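PDB 6FZZ: virulent strain associated lipoprotein from Borreliella spielmanii A14S, which is an outer surface protein of the PFam54 family and, like its Borrelia burgdorferi relative BBE31, may bind glutathione and help the spirochaete colonise its mammalian host. Local coordinates for residues K28-R33 with Y121-L126; I83-N88 with S153-I158; E106-T111 with L185-I190. All blocks are in the same frame, centred on the assembly; numbering follows the deposited sequence.

Interaction 1: K28-R33 with Y121-L126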
loop_
_atom_site.group_PDB
_atom_site.type_symbol
_atom_site.label_atom_id
_atom_site.label_comp_id
_atom_site.label_asym_id
_atom_site.label_seq_id
_atom_site.Cartn_x
_atom_site.Cartn_y
_atom_site.Cartn_z
ATOM N N LYS A 28 5.861 -13.833 -7.405
ATOM C CA LYS A 28 4.733 -13.116 -7.927
ATOM C C LYS A 28 4.601 -11.671 -7.332
ATOM O O LYS A 28 4.204 -10.692 -8.021
ATOM C CB LYS A 28 3.474 -13.936 -7.640
ATOM C CG LYS A 28 2.142 -13.175 -7.621
ATOM C CD LYS A 28 1.707 -12.673 -8.992
ATOM C CE LYS A 28 0.251 -12.247 -8.930
ATOM N NZ LYS A 28 -0.149 -11.424 -10.102
ATOM N N ALA A 29 4.940 -11.545 -6.054
ATOM C CA ALA A 29 4.954 -10.219 -5.383
ATOM C C ALA A 29 6.005 -9.281 -6.015
ATOM O O ALA A 29 5.758 -8.045 -6.184
ATOM C CB ALA A 29 5.257 -10.392 -3.901
ATOM N N ASN A 30 7.134 -9.877 -6.328
ATOM C CA ASN A 30 8.211 -9.162 -7.018
ATOM C C ASN A 30 7.815 -8.660 -8.407
ATOM O O ASN A 30 8.076 -7.476 -8.782
ATOM C CB ASN A 30 9.510 -9.958 -7.053
ATOM C CG ASN A 30 10.690 -9.101 -7.517
ATOM O OD1 ASN A 30 11.048 -8.166 -6.840
ATOM N ND2 ASN A 30 11.202 -9.357 -8.707
ATOM N N THR A 31 7.068 -9.476 -9.145
ATOM C CA THR A 31 6.480 -8.987 -10.412
ATOM C C THR A 31 5.532 -7.813 -10.249
ATOM O O THR A 31 5.610 -6.822 -11.013
ATOM C CB THR A 31 5.724 -10.125 -11.168
ATOM O OG1 THR A 31 6.703 -11.037 -11.536
ATOM C CG2 THR A 31 5.047 -9.620 -12.429
ATOM N N ASP A 32 4.626 -7.896 -9.276
ATOM C CA ASP A 32 3.788 -6.737 -8.968
ATOM C C ASP A 32 4.622 -5.515 -8.645
ATOM O O ASP A 32 4.343 -4.464 -9.196
ATOM C CB ASP A 32 2.800 -6.983 -7.829
ATOM C CG ASP A 32 1.735 -8.008 -8.209
ATOM O OD1 ASP A 32 1.495 -8.211 -9.417
ATOM O OD2 ASP A 32 1.147 -8.625 -7.302
ATOM N N ARG A 33 5.640 -5.639 -7.789
ATOM C CA ARG A 33 6.475 -4.482 -7.471
ATOM C C ARG A 33 7.013 -3.828 -8.735
ATOM O O ARG A 33 7.102 -2.588 -8.812
ATOM C CB ARG A 33 7.666 -4.839 -6.570
ATOM C CG ARG A 33 8.471 -3.604 -6.277
ATOM C CD ARG A 33 9.640 -3.839 -5.361
ATOM N NE ARG A 33 10.099 -2.624 -4.641
ATOM C CZ ARG A 33 11.326 -2.068 -4.708
ATOM N NH1 ARG A 33 12.245 -2.515 -5.573
ATOM N NH2 ARG A 33 11.656 -1.046 -3.882
ATOM N N TYR A 121 9.326 -3.510 1.482
ATOM C CA TYR A 121 10.540 -3.844 2.198
ATOM C C TYR A 121 10.663 -5.324 2.418
ATOM O O TYR A 121 11.728 -5.902 2.264
ATOM C CB TYR A 121 10.617 -3.092 3.543
ATOM C CG TYR A 121 11.954 -3.214 4.224
ATOM C CD1 TYR A 121 12.969 -2.319 3.960
ATOM C CD2 TYR A 121 12.192 -4.215 5.137
ATOM C CE1 TYR A 121 14.223 -2.411 4.597
ATOM C CE2 TYR A 121 13.434 -4.369 5.770
ATOM C CZ TYR A 121 14.457 -3.447 5.521
ATOM O OH TYR A 121 15.704 -3.569 6.187
ATOM N N THR A 122 9.557 -5.959 2.797
ATOM C CA THR A 122 9.582 -7.371 2.975
ATOM C C THR A 122 9.892 -8.093 1.637
ATOM O O THR A 122 10.641 -9.056 1.646
ATOM C CB THR A 122 8.251 -7.875 3.600
ATOM O OG1 THR A 122 8.026 -7.165 4.840
ATOM C CG2 THR A 122 8.326 -9.355 3.914
ATOM N N ILE A 123 9.330 -7.616 0.523
ATOM C CA ILE A 123 9.565 -8.280 -0.742
ATOM C C ILE A 123 11.046 -8.167 -1.156
ATOM O O ILE A 123 11.660 -9.205 -1.459
ATOM C CB ILE A 123 8.631 -7.788 -1.851
ATOM C CG1 ILE A 123 7.210 -8.140 -1.496
ATOM C CG2 ILE A 123 9.049 -8.441 -3.153
ATOM C CD1 ILE A 123 6.170 -7.342 -2.282
ATOM N N ILE A 124 11.639 -6.958 -1.036
ATOM C CA ILE A 124 13.064 -6.816 -1.376
ATOM C C ILE A 124 13.981 -7.563 -0.435
ATOM O O ILE A 124 15.069 -7.968 -0.822
ATOM C CB ILE A 124 13.504 -5.360 -1.564
ATOM C CG1 ILE A 124 13.421 -4.563 -0.281
ATOM C CG2 ILE A 124 12.605 -4.676 -2.592
ATOM C CD1 ILE A 124 13.562 -3.082 -0.549
ATOM N N HIS A 125 13.527 -7.775 0.797
ATOM C CA HIS A 125 14.256 -8.605 1.691
ATOM C C HIS A 125 14.290 -10.084 1.302
ATOM O O HIS A 125 15.324 -10.791 1.449
ATOM C CB HIS A 125 13.610 -8.522 3.043
ATOM C CG HIS A 125 14.300 -9.322 4.051
ATOM N ND1 HIS A 125 15.535 -8.967 4.559
ATOM C CD2 HIS A 125 13.943 -10.456 4.684
ATOM C CE1 HIS A 125 15.934 -9.886 5.412
ATOM N NE2 HIS A 125 14.964 -10.767 5.551
ATOM N N LEU A 126 13.144 -10.591 0.888
ATOM C CA LEU A 126 13.024 -12.028 0.628
ATOM C C LEU A 126 13.527 -12.461 -0.754
ATOM O O LEU A 126 14.069 -13.591 -0.913
ATOM C CB LEU A 126 11.544 -12.455 0.819
ATOM C CG LEU A 126 10.965 -12.456 2.232
ATOM C CD1 LEU A 126 9.480 -12.817 2.217
ATOM C CD2 LEU A 126 11.661 -13.473 3.107
#
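Ile-123 meets Ala-29 and Asn-30 where two helices of the all-helical PFam54 fold cross in this chain, the C-terminal part of the lipoprotein, helix 15-41 passing over the C-terminal part of helix 105-126. Its CD1 reaches the methyl of the small residue, Ala-29 CB to Ile-123 CD1 being 3.6 Å, and CG1 of the same isoleucine lies almost as near. The other branch is turned to the next residue of the helix: Ile-123 CG2 rests 4.0 Å from the backbone N of Asn-30. With CG1 anti to the carbonyl carbon and CG2 anti to the backbone N (chi1 -64°), the two branches divide between these neighbours. One turn further along, the Arg-33 guanidinium lies with one face on a methyl, Ile-124 CG2 standing 3.6 Å from Arg-33 CZ, over the centre of the group. No hydrogen bond crosses between the segments; the contact consists of apolar packing and this methyl lying over the guanidinium. The short axes approach to 9.9 Å at -122°, so the helices diverge quickly and the touching surface stays small.

Beyond this first shell, Phe-148 of helix 138-170 packs on both Ile-123 and Leu-126. A bound tetraethylene glycol, probably from the crystallisation liquor, sits about 4 Å from the Ile-123 side chain. Fully extended from CG to NE, with CG anti to the backbone N (chi1 -180°), the arginine is placed by salt bridges to both helices, NE to OD1 of Asp-120 and NH1 to OE2 of Glu-37.

Interaction 2: I83-N88 with S153-I158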
loop_
_atom_site.group_PDB
_atom_site.type_symbol
_atom_site.label_atom_id
_atom_site.label_comp_id
_atom_site.label_asym_id
_atom_site.label_seq_id
_atom_site.Cartn_x
_atom_site.Cartn_y
_atom_site.Cartn_z
ATOM N N ILE A 83 -0.514 0.624 -3.546
ATOM C CA ILE A 83 -1.638 0.432 -2.656
ATOM C C ILE A 83 -2.933 0.767 -3.385
ATOM O O ILE A 83 -3.991 0.151 -3.131
ATOM C CB ILE A 83 -1.494 1.251 -1.326
ATOM C CG1 ILE A 83 -2.554 0.795 -0.292
ATOM C CG2 ILE A 83 -1.669 2.747 -1.514
ATOM C CD1 ILE A 83 -2.326 -0.585 0.246
ATOM N N LEU A 84 -2.845 1.648 -4.380
ATOM C CA LEU A 84 -4.041 1.941 -5.213
ATOM C C LEU A 84 -4.039 1.127 -6.509
ATOM O O LEU A 84 -4.561 1.548 -7.533
ATOM C CB LEU A 84 -4.095 3.428 -5.512
ATOM C CG LEU A 84 -4.144 4.389 -4.295
ATOM C CD1 LEU A 84 -4.291 5.821 -4.796
ATOM C CD2 LEU A 84 -5.324 4.008 -3.382
ATOM N N ASN A 85 -3.412 -0.027 -6.488
ATOM C CA ASN A 85 -3.109 -0.682 -7.761
ATOM C C ASN A 85 -4.317 -1.273 -8.497
ATOM O O ASN A 85 -4.264 -1.561 -9.695
ATOM C CB ASN A 85 -1.990 -1.675 -7.584
ATOM C CG ASN A 85 -2.429 -2.967 -6.938
ATOM O OD1 ASN A 85 -3.227 -2.995 -5.991
ATOM N ND2 ASN A 85 -1.880 -4.061 -7.447
ATOM N N ASP A 86 -5.444 -1.398 -7.825
ATOM C CA ASP A 86 -6.587 -1.867 -8.562
ATOM C C ASP A 86 -7.395 -0.700 -9.147
ATOM O O ASP A 86 -8.528 -0.933 -9.547
ATOM C CB ASP A 86 -7.426 -2.763 -7.633
ATOM C CG ASP A 86 -8.422 -3.673 -8.388
ATOM O OD1 ASP A 86 -8.310 -3.873 -9.642
ATOM O OD2 ASP A 86 -9.353 -4.157 -7.680
ATOM N N MET A 87 -6.848 0.535 -9.177
ATOM C CA MET A 87 -7.563 1.707 -9.768
ATOM C C MET A 87 -7.026 2.150 -11.121
ATOM O O MET A 87 -5.834 2.123 -11.330
ATOM C CB MET A 87 -7.465 2.906 -8.857
ATOM C CG MET A 87 -8.148 2.692 -7.535
ATOM S SD MET A 87 -8.103 4.168 -6.518
ATOM C CE MET A 87 -8.787 3.589 -4.967
ATOM N N ASN A 88 -7.885 2.608 -12.034
ATOM C CA ASN A 88 -7.360 3.279 -13.242
ATOM C C ASN A 88 -7.163 4.768 -12.996
ATOM O O ASN A 88 -7.534 5.263 -11.902
ATOM C CB ASN A 88 -8.259 3.069 -14.444
ATOM C CG ASN A 88 -9.596 3.705 -14.260
ATOM O OD1 ASN A 88 -9.704 4.906 -14.009
ATOM N ND2 ASN A 88 -10.621 2.892 -14.306
ATOM N N SER A 153 -2.453 -9.973 2.710
ATOM C CA SER A 153 -3.874 -9.684 2.993
ATOM C C SER A 153 -4.129 -8.306 3.575
ATOM O O SER A 153 -5.189 -7.773 3.322
ATOM C CB SER A 153 -4.491 -10.697 4.019
ATOM O OG SER A 153 -4.167 -11.960 3.547
ATOM N N THR A 154 -3.224 -7.779 4.403
ATOM C CA THR A 154 -3.440 -6.415 4.977
ATOM C C THR A 154 -3.601 -5.444 3.857
ATOM O O THR A 154 -4.488 -4.598 3.865
ATOM C CB THR A 154 -2.360 -5.963 5.990
ATOM O OG1 THR A 154 -1.057 -5.783 5.354
ATOM C CG2 THR A 154 -2.277 -7.025 7.155
ATOM N N LYS A 155 -2.745 -5.575 2.858
ATOM C CA LYS A 155 -2.793 -4.677 1.730
ATOM C C LYS A 155 -4.070 -4.829 0.976
ATOM O O LYS A 155 -4.679 -3.831 0.565
ATOM C CB LYS A 155 -1.578 -4.922 0.831
ATOM C CG LYS A 155 -1.804 -4.485 -0.601
ATOM C CD LYS A 155 -0.550 -4.570 -1.451
ATOM C CE LYS A 155 -0.904 -3.920 -2.806
ATOM N NZ LYS A 155 0.291 -3.683 -3.582
ATOM N N GLU A 156 -4.461 -6.083 0.738
ATOM C CA GLU A 156 -5.701 -6.409 0.011
ATOM C C GLU A 156 -6.997 -5.869 0.705
ATOM O O GLU A 156 -7.909 -5.391 0.037
ATOM C CB GLU A 156 -5.808 -7.912 -0.165
ATOM C CG GLU A 156 -7.166 -8.359 -0.647
ATOM C CD GLU A 156 -7.117 -9.715 -1.277
ATOM O OE1 GLU A 156 -6.448 -10.617 -0.684
ATOM O OE2 GLU A 156 -7.759 -9.871 -2.351
ATOM N N ILE A 157 -7.025 -5.898 2.035
ATOM C CA ILE A 157 -8.107 -5.299 2.823
ATOM C C ILE A 157 -8.211 -3.764 2.606
ATOM O O ILE A 157 -9.302 -3.242 2.337
ATOM C CB ILE A 157 -7.918 -5.585 4.330
ATOM C CG1 ILE A 157 -7.987 -7.078 4.593
ATOM C CG2 ILE A 157 -8.991 -4.897 5.182
ATOM C CD1 ILE A 157 -9.079 -7.796 3.834
ATOM N N ILE A 158 -7.072 -3.081 2.679
ATOM C CA ILE A 158 -7.033 -1.646 2.409
ATOM C C ILE A 158 -7.428 -1.291 0.978
ATOM O O ILE A 158 -8.226 -0.394 0.780
ATOM C CB ILE A 158 -5.698 -1.017 2.849
ATOM C CG1 ILE A 158 -5.647 -1.021 4.362
ATOM C CG2 ILE A 158 -5.524 0.434 2.344
ATOM C CD1 ILE A 158 -7.010 -0.939 5.041
#
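Ile-83 closes on Lys-155 and Ile-158 where the end of helix 71-83 and the type I beta turn from Leu-84 to Met-87 come up against helix 138-170 in the helical core of the domain. The denser part is apolar. Ile-83 CD1 lies 4.0 Å from Ile-158 CG2, and CG1 of Ile-83 is equally near that methyl, so one branch of Ile-158 bears on two carbons in succession. The end methyl also reaches the lysine, Ile-83 CD1 to Lys-155 CG being 4.0 Å. It gets there because CG1 is anti to the backbone N (chi1 -168°), which swings the long branch to the facing helix. Leu-115 of helix 105-126 packs on Ile-158 and Glu-116 on Ile-83, extending this side.

Toward the turn the packing thins and becomes partly exposed. Asn-85 OD1 stands 4.0 Å from Lys-155 CE, the two side chains crossing at about a right angle, and no hydrogen bond links the segments. A tetraethylene glycol lies about 3 Å from the Lys-155 side chain. Extended beyond CG, the lysine passes Ile-83 with its methylenes and is held by residues beyond the two segments, NZ making a salt bridge to OE2 of Glu-116 and hydrogen bonds to O of Gly-82 and OH of Tyr-36.

Interaction 3: E106-T111 with L185-I190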
loop_
_atom_site.group_PDB
_atom_site.type_symbol
_atom_site.label_atom_id
_atom_site.label_comp_id
_atom_site.label_asym_id
_atom_site.label_seq_id
_atom_site.Cartn_x
_atom_site.Cartn_y
_atom_site.Cartn_z
ATOM N N GLU A 106 -3.215 13.710 4.633
ATOM C CA GLU A 106 -2.101 13.198 5.439
ATOM C C GLU A 106 -2.333 11.883 6.087
ATOM O O GLU A 106 -1.499 10.970 5.963
ATOM C CB GLU A 106 -1.683 14.229 6.503
ATOM C CG GLU A 106 -1.002 15.423 5.873
ATOM C CD GLU A 106 -0.523 16.437 6.934
ATOM O OE1 GLU A 106 -0.701 16.184 8.168
ATOM O OE2 GLU A 106 0.054 17.468 6.523
ATOM N N ASP A 107 -3.462 11.725 6.761
ATOM C CA ASP A 107 -3.683 10.538 7.575
ATOM C C ASP A 107 -4.010 9.344 6.652
ATOM O O ASP A 107 -3.636 8.230 6.960
ATOM C CB ASP A 107 -4.842 10.745 8.583
ATOM C CG ASP A 107 -4.387 11.504 9.850
ATOM O OD1 ASP A 107 -3.276 12.029 9.844
ATOM O OD2 ASP A 107 -5.118 11.600 10.846
ATOM N N ILE A 108 -4.767 9.570 5.579
ATOM C CA ILE A 108 -5.063 8.476 4.625
ATOM C C ILE A 108 -3.780 8.056 3.878
ATOM O O ILE A 108 -3.486 6.829 3.771
ATOM C CB ILE A 108 -6.131 8.935 3.573
ATOM C CG1 ILE A 108 -7.488 9.031 4.207
ATOM C CG2 ILE A 108 -6.165 8.015 2.359
ATOM C CD1 ILE A 108 -8.177 7.686 4.492
ATOM N N PHE A 109 -3.058 9.032 3.307
ATOM C CA PHE A 109 -1.939 8.701 2.427
ATOM C C PHE A 109 -0.742 8.222 3.246
ATOM O O PHE A 109 -0.149 7.178 2.933
ATOM C CB PHE A 109 -1.563 9.839 1.456
ATOM C CG PHE A 109 -2.473 9.906 0.246
ATOM C CD1 PHE A 109 -3.701 10.573 0.308
ATOM C CD2 PHE A 109 -2.095 9.305 -0.941
ATOM C CE1 PHE A 109 -4.534 10.616 -0.798
ATOM C CE2 PHE A 109 -2.925 9.374 -2.052
ATOM C CZ PHE A 109 -4.148 9.992 -1.957
ATOM N N ASN A 110 -0.407 8.903 4.326
ATOM C CA ASN A 110 0.786 8.467 5.074
ATOM C C ASN A 110 0.616 7.053 5.666
ATOM O O ASN A 110 1.583 6.251 5.739
ATOM C CB ASN A 110 1.157 9.471 6.185
ATOM C CG ASN A 110 1.726 10.781 5.649
ATOM O OD1 ASN A 110 2.208 10.907 4.506
ATOM N ND2 ASN A 110 1.734 11.795 6.535
ATOM N N THR A 111 -0.592 6.777 6.126
ATOM C CA THR A 111 -0.884 5.512 6.757
ATOM C C THR A 111 -0.810 4.388 5.716
ATOM O O THR A 111 -0.171 3.368 5.987
ATOM C CB THR A 111 -2.236 5.511 7.549
ATOM O OG1 THR A 111 -2.243 6.548 8.505
ATOM C CG2 THR A 111 -2.388 4.231 8.334
ATOM N N LEU A 185 -16.680 12.155 8.691
ATOM C CA LEU A 185 -16.817 11.073 9.684
ATOM C C LEU A 185 -16.467 9.683 9.126
ATOM O O LEU A 185 -15.760 8.898 9.769
ATOM C CB LEU A 185 -18.248 11.001 10.236
ATOM C CG LEU A 185 -18.559 12.039 11.289
ATOM C CD1 LEU A 185 -20.073 12.247 11.457
ATOM C CD2 LEU A 185 -17.912 11.580 12.602
ATOM N N HIS A 186 -16.993 9.370 7.947
ATOM C CA HIS A 186 -16.711 8.095 7.296
ATOM C C HIS A 186 -15.215 7.965 6.949
ATOM O O HIS A 186 -14.602 6.928 7.171
ATOM C CB HIS A 186 -17.595 8.012 6.040
ATOM C CG HIS A 186 -17.408 6.759 5.247
ATOM N ND1 HIS A 186 -17.793 5.516 5.712
ATOM C CD2 HIS A 186 -16.919 6.555 4.009
ATOM C CE1 HIS A 186 -17.542 4.602 4.785
ATOM N NE2 HIS A 186 -16.995 5.209 3.751
ATOM N N VAL A 187 -14.626 8.998 6.380
ATOM C CA VAL A 187 -13.191 8.942 6.061
ATOM C C VAL A 187 -12.314 8.754 7.336
ATOM O O VAL A 187 -11.261 8.047 7.291
ATOM C CB VAL A 187 -12.775 10.103 5.168
ATOM C CG1 VAL A 187 -11.259 10.190 4.979
ATOM C CG2 VAL A 187 -13.398 9.885 3.788
ATOM N N LYS A 188 -12.747 9.337 8.462
ATOM C CA LYS A 188 -12.084 9.103 9.759
ATOM C C LYS A 188 -12.052 7.677 10.195
ATOM O O LYS A 188 -11.023 7.241 10.749
ATOM C CB LYS A 188 -12.774 9.850 10.889
ATOM C CG LYS A 188 -12.445 11.279 10.895
ATOM C CD LYS A 188 -11.036 11.496 11.352
ATOM C CE LYS A 188 -10.875 12.899 11.928
ATOM N NZ LYS A 188 -9.571 13.457 11.545
ATOM N N GLU A 189 -13.192 6.999 10.043
ATOM C CA GLU A 189 -13.323 5.562 10.310
ATOM C C GLU A 189 -12.396 4.739 9.408
ATOM O O GLU A 189 -11.890 3.706 9.835
ATOM C CB GLU A 189 -14.735 5.020 10.039
ATOM C CG GLU A 189 -15.786 5.111 11.119
ATOM C CD GLU A 189 -15.254 4.819 12.516
ATOM O OE1 GLU A 189 -14.523 3.817 12.710
ATOM O OE2 GLU A 189 -15.583 5.622 13.411
ATOM N N ILE A 190 -12.259 5.143 8.136
ATOM C CA ILE A 190 -11.288 4.477 7.247
ATOM C C ILE A 190 -9.867 4.668 7.773
ATOM O O ILE A 190 -9.075 3.679 7.805
ATOM C CB ILE A 190 -11.471 4.926 5.797
ATOM C CG1 ILE A 190 -12.831 4.468 5.312
ATOM C CG2 ILE A 190 -10.401 4.356 4.894
ATOM C CD1 ILE A 190 -13.212 4.977 3.930
HETATM O O HOH W 1 -7.704 11.528 11.370
#
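Helix 105-126 and helix 180-209 meet here near one end of the helical bundle, segment 185-190 lying in a predicted coiled coil, and the direct contact is made by three aliphatic side chains. Ile-108 is the shared partner: its CD1 lies 4.0 Å from Val-187 CG1, and the same methyl is 4.0 Å from Ile-190 CG2, so it touches two residues three apart on the facing helix. The approaches differ, Ile-108 crossing Val-187 at about a right angle and Ile-190 at a slant. Both rotations about the Ile-108 side chain (chi1 -73°, chi2 -75°) bend its long branch over to the partner helix, though the CB itself does not point there. Phe-95 and Ile-99 of helix 89-102 also lie on Ile-108, and Thr-161 and Phe-162 of helix 138-170 on Ile-190, so the contact is buried among four helices.

At the exposed border a water links the charged ends. It donates to Asp-107 OD2 at 2.6 Å and accepts from Lys-188 NZ at 2.7 Å, bridging opposite charges whose atoms, OD2 and NZ, stand 4.9 Å apart. Lys-188 has a direct salt bridge as well, to Glu-104. One turn on from Asp-107, Thr-111 OG1 gives a 2.7 Å hydrogen bond to Asp-107 O, in the carbonyl plane. Isoleucines and a valine turned inward between helices, with charged side chains at the solvent border, make the amphipathic packing of an alpha-helical bundle.

How the interactions relate
The three contacts are spread along the bundle. Interactions 1 and 3 both use helix 105-126, near its opposite ends, and lie on opposite sides of the chain's centre, their own centres 26 Å apart. Interaction 2 lies between them, 15 Å from each centre to centre, and only about 6 Å from the centre of the chain. Its nearest atoms come within about 5 Å of both others without touching. Helix 105-126 also serves interaction 2 indirectly, through Glu-116 and Leu-115. Tetraethylene glycol is found near the side chains of Ile-123 and Lys-155, and a glycol by interaction 3 is hydrogen-bonded by Asn-110; such molecules can mark pockets, but none of the three contacts holds a glutathione.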